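Local coordinates for NADP-dependent 2-hydroxyacid dehydrogenase (Rhizobium etli, PDB 4XCV), which binds NADPH and probably catalyses the NADP(H)-dependent interconversion of 2-hydroxyacids and 2-oxoacids, at residues V4-P16 with L23-L35. Sequence-based numbering, arbitrary orientation. Where two conformers were deposited one is given.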
loop_
_atom_site.group_PDB
_atom_site.type_symbol
_atom_site.label_atom_id
_atom_site.label_comp_id
_atom_site.label_asym_id
_atom_site.label_seq_id
_atom_site.Cartn_x
_atom_site.Cartn_y
_atom_site.Cartn_z
ATOM N N VAL A 4 -27.791 33.575 25.482
ATOM C CA VAL A 4 -26.450 33.676 24.830
ATOM C C VAL A 4 -25.479 32.708 25.478
ATOM O O VAL A 4 -25.185 32.807 26.670
ATOM C CB VAL A 4 -25.823 35.097 24.941
ATOM C CG1 VAL A 4 -24.580 35.189 24.080
ATOM C CG2 VAL A 4 -26.834 36.160 24.544
ATOM N N ARG A 5 -24.914 31.808 24.692
ATOM C CA ARG A 5 -23.907 30.890 25.242
ATOM C C ARG A 5 -22.556 31.596 25.322
ATOM O O ARG A 5 -22.213 32.362 24.419
ATOM C CB ARG A 5 -23.754 29.681 24.320
ATOM C CG ARG A 5 -25.033 28.897 24.094
ATOM C CD ARG A 5 -25.634 28.468 25.405
ATOM N NE ARG A 5 -24.747 27.580 26.141
ATOM C CZ ARG A 5 -25.069 26.359 26.578
ATOM N NH1 ARG A 5 -26.275 25.827 26.367
ATOM N NH2 ARG A 5 -24.149 25.651 27.233
ATOM N N PRO A 6 -21.780 31.301 26.359
ATOM C CA PRO A 6 -20.478 31.989 26.418
ATOM C C PRO A 6 -19.481 31.462 25.386
ATOM O O PRO A 6 -19.595 30.305 24.944
ATOM C CB PRO A 6 -19.983 31.692 27.825
ATOM C CG PRO A 6 -20.756 30.531 28.271
ATOM C CD PRO A 6 -22.066 30.532 27.572
ATOM N N PRO A 7 -18.499 32.285 24.998
ATOM C CA PRO A 7 -17.539 31.832 24.021
ATOM C C PRO A 7 -16.662 30.695 24.581
ATOM O O PRO A 7 -16.515 30.529 25.786
ATOM C CB PRO A 7 -16.690 33.078 23.753
ATOM C CG PRO A 7 -16.875 33.921 24.940
ATOM C CD PRO A 7 -18.298 33.680 25.371
ATOM N N VAL A 8 -16.118 29.899 23.655
ATOM C CA VAL A 8 -15.216 28.782 23.967
ATOM C C VAL A 8 -13.790 29.287 24.159
ATOM O O VAL A 8 -13.308 30.064 23.364
ATOM C CB VAL A 8 -15.241 27.779 22.816
ATOM C CG1 VAL A 8 -14.223 26.652 23.000
ATOM C CG2 VAL A 8 -16.640 27.231 22.593
ATOM N N LEU A 9 -13.152 28.867 25.239
ATOM C CA LEU A 9 -11.750 29.238 25.484
ATOM C C LEU A 9 -10.851 28.379 24.599
ATOM O O LEU A 9 -10.997 27.166 24.582
ATOM C CB LEU A 9 -11.437 29.020 26.939
ATOM C CG LEU A 9 -10.080 29.376 27.510
ATOM C CD1 LEU A 9 -10.206 29.463 29.014
ATOM C CD2 LEU A 9 -9.021 28.346 27.153
ATOM N N VAL A 10 -9.919 29.026 23.908
ATOM C CA VAL A 10 -9.007 28.323 23.000
ATOM C C VAL A 10 -7.579 28.717 23.354
ATOM O O VAL A 10 -7.207 29.894 23.265
ATOM C CB VAL A 10 -9.303 28.677 21.525
ATOM C CG1 VAL A 10 -8.329 27.998 20.565
ATOM C CG2 VAL A 10 -10.754 28.361 21.183
ATOM N N ASP A 11 -6.797 27.720 23.774
ATOM C CA ASP A 11 -5.375 27.927 24.089
ATOM C C ASP A 11 -4.597 26.795 23.462
ATOM O O ASP A 11 -4.362 25.748 24.110
ATOM C CB ASP A 11 -5.125 27.947 25.587
ATOM C CG ASP A 11 -3.658 28.178 25.949
ATOM O OD1 ASP A 11 -2.767 28.404 25.089
ATOM O OD2 ASP A 11 -3.366 28.124 27.153
ATOM N N ILE A 12 -4.254 26.977 22.201
ATOM C CA ILE A 12 -3.586 25.936 21.430
ATOM C C ILE A 12 -2.327 26.518 20.775
ATOM O O ILE A 12 -2.375 27.497 20.047
ATOM C CB ILE A 12 -4.552 25.278 20.420
ATOM C CG1 ILE A 12 -5.146 26.283 19.435
ATOM C CG2 ILE A 12 -5.693 24.596 21.174
ATOM C CD1 ILE A 12 -6.180 25.635 18.506
ATOM N N LYS A 13 -1.197 25.906 21.081
ATOM C CA LYS A 13 0.094 26.385 20.594
ATOM C C LYS A 13 0.445 25.880 19.172
ATOM O O LYS A 13 1.494 25.241 18.959
ATOM C CB LYS A 13 1.186 26.021 21.608
ATOM C CG LYS A 13 0.891 26.416 23.060
ATOM C CD LYS A 13 0.648 27.912 23.246
ATOM C CE LYS A 13 1.057 28.381 24.653
ATOM N NZ LYS A 13 -0.009 28.126 25.680
ATOM N N PHE A 14 -0.401 26.208 18.201
ATOM C CA PHE A 14 -0.183 25.922 16.769
ATOM C C PHE A 14 0.173 27.233 16.084
ATOM O O PHE A 14 0.251 28.267 16.760
ATOM C CB PHE A 14 -1.478 25.416 16.115
ATOM C CG PHE A 14 -2.088 24.206 16.780
ATOM C CD1 PHE A 14 -1.339 23.355 17.590
ATOM C CD2 PHE A 14 -3.428 23.899 16.554
ATOM C CE1 PHE A 14 -1.935 22.255 18.190
ATOM C CE2 PHE A 14 -4.010 22.786 17.139
ATOM C CZ PHE A 14 -3.262 21.972 17.961
ATOM N N ASN A 15 0.330 27.235 14.761
ATOM C CA ASN A 15 0.553 28.520 14.053
ATOM C C ASN A 15 -0.497 29.504 14.506
ATOM O O ASN A 15 -1.697 29.286 14.273
ATOM C CB ASN A 15 0.515 28.415 12.524
ATOM C CG ASN A 15 1.028 29.691 11.838
ATOM O OD1 ASN A 15 0.302 30.658 11.704
ATOM N ND2 ASN A 15 2.270 29.683 11.405
ATOM N N PRO A 16 -0.072 30.586 15.173
ATOM C CA PRO A 16 -1.098 31.491 15.686
ATOM C C PRO A 16 -1.927 32.113 14.547
ATOM O O PRO A 16 -3.133 32.261 14.676
ATOM C CB PRO A 16 -0.294 32.555 16.451
ATOM C CG PRO A 16 1.064 31.991 16.683
ATOM C CD PRO A 16 1.289 30.954 15.621
ATOM N N LEU A 23 -10.603 30.451 13.560
ATOM C CA LEU A 23 -11.546 30.928 14.538
ATOM C C LEU A 23 -12.521 31.952 13.998
ATOM O O LEU A 23 -13.545 32.213 14.618
ATOM C CB LEU A 23 -10.845 31.455 15.781
ATOM C CG LEU A 23 -10.182 30.386 16.634
ATOM C CD1 LEU A 23 -9.451 31.089 17.753
ATOM C CD2 LEU A 23 -11.191 29.367 17.145
ATOM N N LYS A 24 -12.244 32.586 12.851
ATOM C CA LYS A 24 -13.182 33.520 12.199
ATOM C C LYS A 24 -14.505 32.865 11.908
ATOM O O LYS A 24 -15.512 33.542 11.873
ATOM C CB LYS A 24 -12.672 34.027 10.842
ATOM C CG LYS A 24 -11.456 34.923 10.882
ATOM C CD LYS A 24 -11.048 35.307 9.470
ATOM C CE LYS A 24 -9.756 36.084 9.508
ATOM N NZ LYS A 24 -9.995 37.466 10.003
ATOM N N THR A 25 -14.496 31.560 11.641
ATOM C CA THR A 25 -15.726 30.865 11.229
ATOM C C THR A 25 -16.174 29.773 12.208
ATOM O O THR A 25 -17.185 29.099 11.963
ATOM C CB THR A 25 -15.598 30.256 9.828
ATOM O OG1 THR A 25 -14.496 29.358 9.721
ATOM C CG2 THR A 25 -15.466 31.401 8.787
ATOM N N ALA A 26 -15.455 29.612 13.296
ATOM C CA ALA A 26 -15.758 28.564 14.257
ATOM C C ALA A 26 -16.689 29.068 15.349
ATOM O O ALA A 26 -16.724 30.249 15.731
ATOM C CB ALA A 26 -14.501 28.048 14.920
ATOM N N PHE A 27 -17.399 28.119 15.948
ATOM C CA PHE A 27 -18.229 28.425 17.103
ATOM C C PHE A 27 -19.180 29.579 16.832
ATOM O O PHE A 27 -19.275 30.528 17.647
ATOM C CB PHE A 27 -17.338 28.738 18.324
ATOM C CG PHE A 27 -16.349 27.640 18.652
ATOM C CD1 PHE A 27 -16.766 26.355 18.967
ATOM C CD2 PHE A 27 -14.973 27.899 18.658
ATOM C CE1 PHE A 27 -15.849 25.347 19.226
ATOM C CE2 PHE A 27 -14.076 26.910 18.935
ATOM C CZ PHE A 27 -14.501 25.638 19.215
ATOM N N ALA A 28 -19.866 29.568 15.676
ATOM C CA ALA A 28 -20.496 30.818 15.217
ATOM C C ALA A 28 -21.637 31.316 16.082
ATOM O O ALA A 28 -22.016 32.496 15.990
ATOM C CB ALA A 28 -20.966 30.699 13.771
ATOM N N ASP A 29 -22.200 30.460 16.915
ATOM C CA ASP A 29 -23.251 30.888 17.839
ATOM C C ASP A 29 -22.766 31.524 19.121
ATOM O O ASP A 29 -23.590 32.002 19.914
ATOM C CB ASP A 29 -24.212 29.732 18.161
ATOM C CG ASP A 29 -23.532 28.556 18.874
ATOM O OD1 ASP A 29 -22.275 28.478 18.859
ATOM O OD2 ASP A 29 -24.267 27.653 19.373
ATOM N N ARG A 30 -21.461 31.504 19.365
ATOM C CA ARG A 30 -20.956 31.968 20.645
ATOM C C ARG A 30 -19.597 32.675 20.631
ATOM O O ARG A 30 -19.312 33.419 21.515
ATOM C CB ARG A 30 -20.947 30.818 21.652
ATOM C CG ARG A 30 -20.029 29.675 21.261
ATOM C CD ARG A 30 -20.342 28.442 22.073
ATOM N NE ARG A 30 -21.593 27.840 21.637
ATOM C CZ ARG A 30 -22.282 26.955 22.335
ATOM N NH1 ARG A 30 -21.912 26.570 23.527
ATOM N NH2 ARG A 30 -23.378 26.462 21.811
ATOM N N GLY A 31 -18.783 32.405 19.635
ATOM C CA GLY A 31 -17.435 32.952 19.568
ATOM C C GLY A 31 -16.444 32.187 20.385
ATOM O O GLY A 31 -16.717 31.112 20.959
ATOM N N SER A 32 -15.238 32.741 20.413
ATOM C CA SER A 32 -14.107 32.138 21.086
ATOM C C SER A 32 -13.283 33.178 21.782
ATOM O O SER A 32 -13.307 34.383 21.459
ATOM C CB SER A 32 -13.237 31.337 20.112
ATOM O OG SER A 32 -12.849 32.119 19.018
ATOM N N ILE A 33 -12.495 32.694 22.736
ATOM C CA ILE A 33 -11.486 33.484 23.473
ATOM C C ILE A 33 -10.130 32.883 23.118
ATOM O O ILE A 33 -9.770 31.796 23.620
ATOM C CB ILE A 33 -11.675 33.438 24.992
ATOM C CG1 ILE A 33 -13.060 33.918 25.359
ATOM C CG2 ILE A 33 -10.616 34.328 25.662
ATOM C CD1 ILE A 33 -13.388 33.868 26.832
ATOM N N ASN A 34 -9.388 33.543 22.241
ATOM C CA ASN A 34 -8.096 33.041 21.826
ATOM C C ASN A 34 -7.046 33.552 22.817
ATOM O O ASN A 34 -6.734 34.745 22.831
ATOM C CB ASN A 34 -7.785 33.481 20.410
ATOM C CG ASN A 34 -6.482 32.922 19.908
ATOM O OD1 ASN A 34 -5.742 32.263 20.638
ATOM N ND2 ASN A 34 -6.214 33.169 18.625
ATOM N N LEU A 35 -6.492 32.662 23.638
ATOM C CA LEU A 35 -5.503 33.069 24.644
ATOM C C LEU A 35 -4.192 33.556 24.024
ATOM O O LEU A 35 -3.380 34.180 24.763
ATOM C CB LEU A 35 -5.228 31.946 25.629
ATOM C CG LEU A 35 -6.197 31.934 26.822
ATOM C CD1 LEU A 35 -5.802 30.929 27.879
ATOM C CD2 LEU A 35 -6.247 33.287 27.513
HETATM O O HOH W 1 -21.174 34.442 23.219
HETATM O O HOH W 2 -25.214 31.252 21.819
HETATM O O HOH W 3 -20.203 27.803 25.677
HETATM O O HOH W 4 -4.478 29.745 21.150
HETATM O O HOH W 5 -3.679 32.461 17.473
#
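V8 and V10 exchange backbone hydrogen bonds with G31, I33 and L35, joining strand 8-12 to strand 32-34 in parallel: V8 N to G31 O, I33 N to V8 O, V10 N to I33 O, and L35 N to V10 O (2.9 Å), the last nearly straight at 175°. Apolar side chains pack on both faces. On one, V8 crosses F27 at about a right angle and lays CG2 over the ring face, a CH-pi contact 3.9 Å from the ring centroid; V10 CG2 and L23 CD2 meet tip to tip at 4.2 Å. On the other, P7 CG rests on I33 CG1 (3.8 Å), and L35 CD1 touches L9 CD2. Charged groups cluster at the loop end. A bend at chi3 (73°) helps bring the R30 guanidinium alongside R5, and R5 CB sits over the centre of its face, 3.7 Å from R30 CZ. R30 grips D29 side-on, NE to OD1 and NH2 to OD2, both in the guanidinium plane but above that of the carboxylate. E305 of helix 292-305 pairs with both arginines. A leucine in place of R30 would probably leave D29 without its two-pronged mate and E305 with one cation fewer. Waters complete the seam: one donates to R5 O (2.6 Å) and R30 O, and another links P6 O to R30 NH1. With helix 16-23 between them, the strands form a beta-alpha-beta unit at one edge of the five-stranded parallel sheet, in the domain apart from the Rossmann-type NADPH-binding fold.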